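Local coordinates for HTH-type transcriptional regulator YgaV (Escherichia coli K12, PDB 3CUO), which regulates gene expression on a large scale in response to sulfide, acting as both repressor and activator, and may govern redox homeostasis, at residues L33-T39 with I77-I81. Sequence-based numbering, arbitrary orientation.
Sequences LSGSPGT and ILYSI
The carbonyl oxygen of Y79 takes two backbone N-H groups from the facing loop: T39 N at 2.9 Å in a nearly straight bond (170°), and G38 N in a weak, bent one. Two residues set against one make this a G1 beta bulge, with G38 at positive phi in its first position. Y79 N returns a bond to T39 O, completing an antiparallel hydrogen-bonded pair, so the short strand 39-40 joins the edge of the beta hairpin 68-81 of this ArsR-type winged helix-turn-helix domain. The same T39 O lies in the plane of the Y79 ring, at its edge, 3.5 Å from CD2, while the Y79 side chain also packs against L59 and R63 of helix 52-64 in the predicted DNA-binding motif.

L78, whose side chain leaves the strand on the face opposite Y79, lays its CB over the G38 backbone, 3.6 Å from CA, and both its methyls approach G38 O from one side, at 3.9 Å each. P37 CB meets S80 CB; the S80 hydroxyl is held by D69 on the next strand.

Where helix 24-33 ends, a type II turn from L33 to S36 reverses the chain. Its opening carbonyl, L33 O, accepts S36 N and also a water, which bridges to I81 N and extends the polar link beyond the bulge. The L33 side chain points toward the strand: CB touches I81 CD1 at 3.7 Å, and with CG anti to the carbonyl carbon (chi1 -65°) CD2 reaches Y79 O. L44 and I68 pack around the same leucine. Inside the loop, T39 OG1, likewise anti to its carbonyl carbon, donates to S36 O at 2.6 Å, with the hydroxyl tilted only 19° from the carbonyl plane.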
loop_
_atom_site.group_PDB
_atom_site.type_symbol
_atom_site.label_atom_id
_atom_site.label_comp_id
_atom_site.label_asym_id
_atom_site.label_seq_id
_atom_site.Cartn_x
_atom_site.Cartn_y
_atom_site.Cartn_z
ATOM N N LEU A 33 -7.688 -5.868 13.979
ATOM C CA LEU A 33 -8.449 -4.745 14.491
ATOM C C LEU A 33 -9.734 -4.502 13.720
ATOM O O LEU A 33 -10.626 -3.881 14.255
ATOM C CB LEU A 33 -7.599 -3.478 14.526
ATOM C CG LEU A 33 -6.377 -3.409 15.455
ATOM C CD1 LEU A 33 -5.774 -1.982 15.277
ATOM C CD2 LEU A 33 -6.774 -3.738 16.876
ATOM N N SER A 34 -9.834 -4.931 12.457
ATOM C CA SER A 34 -11.069 -4.686 11.687
ATOM C C SER A 34 -12.279 -5.236 12.416
ATOM O O SER A 34 -12.330 -6.420 12.801
ATOM C CB SER A 34 -11.018 -5.321 10.293
ATOM O OG SER A 34 -9.900 -4.876 9.535
ATOM N N GLY A 35 -13.258 -4.376 12.621
ATOM C CA GLY A 35 -14.485 -4.759 13.291
ATOM C C GLY A 35 -14.378 -4.854 14.791
ATOM O O GLY A 35 -15.415 -4.958 15.493
ATOM N N SER A 36 -13.154 -4.784 15.316
ATOM C CA SER A 36 -12.901 -5.242 16.687
ATOM C C SER A 36 -12.160 -4.205 17.445
ATOM O O SER A 36 -11.030 -4.425 17.877
ATOM C CB SER A 36 -12.109 -6.531 16.669
ATOM O OG SER A 36 -12.656 -7.395 15.693
ATOM N N PRO A 37 -12.828 -3.080 17.677
ATOM C CA PRO A 37 -12.186 -1.942 18.246
ATOM C C PRO A 37 -11.944 -2.244 19.709
ATOM O O PRO A 37 -12.600 -3.110 20.276
ATOM C CB PRO A 37 -13.246 -0.856 18.102
ATOM C CG PRO A 37 -14.530 -1.622 18.238
ATOM C CD PRO A 37 -14.285 -2.876 17.542
ATOM N N GLY A 38 -10.992 -1.551 20.299
ATOM C CA GLY A 38 -10.662 -1.732 21.648
ATOM C C GLY A 38 -9.970 -3.062 21.824
ATOM O O GLY A 38 -10.301 -3.822 22.719
ATOM N N THR A 39 -8.958 -3.312 21.023
ATOM C CA THR A 39 -8.156 -4.518 21.234
ATOM C C THR A 39 -6.826 -4.147 21.879
ATOM O O THR A 39 -6.134 -3.231 21.441
ATOM C CB THR A 39 -7.905 -5.278 19.899
ATOM O OG1 THR A 39 -9.147 -5.649 19.283
ATOM C CG2 THR A 39 -7.065 -6.493 20.131
ATOM N N ILE A 77 -4.263 0.057 27.540
ATOM C CA ILE A 77 -4.476 0.792 26.304
ATOM C C ILE A 77 -5.052 -0.182 25.319
ATOM O O ILE A 77 -4.518 -1.307 25.131
ATOM C CB ILE A 77 -3.176 1.388 25.706
ATOM C CG1 ILE A 77 -2.416 2.225 26.717
ATOM C CG2 ILE A 77 -3.430 2.181 24.404
ATOM C CD1 ILE A 77 -0.980 1.803 26.825
ATOM N N LEU A 78 -6.085 0.276 24.640
ATOM C CA LEU A 78 -6.770 -0.470 23.612
ATOM C C LEU A 78 -6.722 0.327 22.306
ATOM O O LEU A 78 -6.816 1.537 22.326
ATOM C CB LEU A 78 -8.237 -0.649 24.026
ATOM C CG LEU A 78 -8.515 -1.263 25.416
ATOM C CD1 LEU A 78 -10.027 -1.317 25.713
ATOM C CD2 LEU A 78 -7.867 -2.679 25.568
ATOM N N TYR A 79 -6.666 -0.389 21.177
ATOM C CA TYR A 79 -6.468 0.150 19.908
ATOM C C TYR A 79 -7.639 -0.210 18.978
ATOM O O TYR A 79 -8.246 -1.288 19.103
ATOM C CB TYR A 79 -5.135 -0.386 19.313
ATOM C CG TYR A 79 -3.918 -0.080 20.172
ATOM C CD1 TYR A 79 -3.153 1.038 19.930
ATOM C CD2 TYR A 79 -3.557 -0.900 21.216
ATOM C CE1 TYR A 79 -2.064 1.330 20.715
ATOM C CE2 TYR A 79 -2.458 -0.595 22.019
ATOM C CZ TYR A 79 -1.718 0.531 21.728
ATOM O OH TYR A 79 -0.577 0.869 22.453
ATOM N N SER A 80 -7.914 0.701 18.054
ATOM C CA SER A 80 -8.961 0.555 17.049
ATOM C C SER A 80 -8.527 1.225 15.719
ATOM O O SER A 80 -7.682 2.144 15.681
ATOM C CB SER A 80 -10.296 1.099 17.643
ATOM O OG SER A 80 -10.502 2.424 17.201
ATOM N N ILE A 81 -9.116 0.781 14.607
ATOM C CA ILE A 81 -8.874 1.443 13.330
ATOM C C ILE A 81 -9.524 2.781 13.355
ATOM O O ILE A 81 -10.642 2.866 13.752
ATOM C CB ILE A 81 -9.241 0.594 12.089
ATOM C CG1 ILE A 81 -8.122 -0.448 11.906
ATOM C CG2 ILE A 81 -9.308 1.533 10.788
ATOM C CD1 ILE A 81 -8.488 -1.689 11.357
HETATM O O HOH W 1 -10.955 -1.251 14.831
#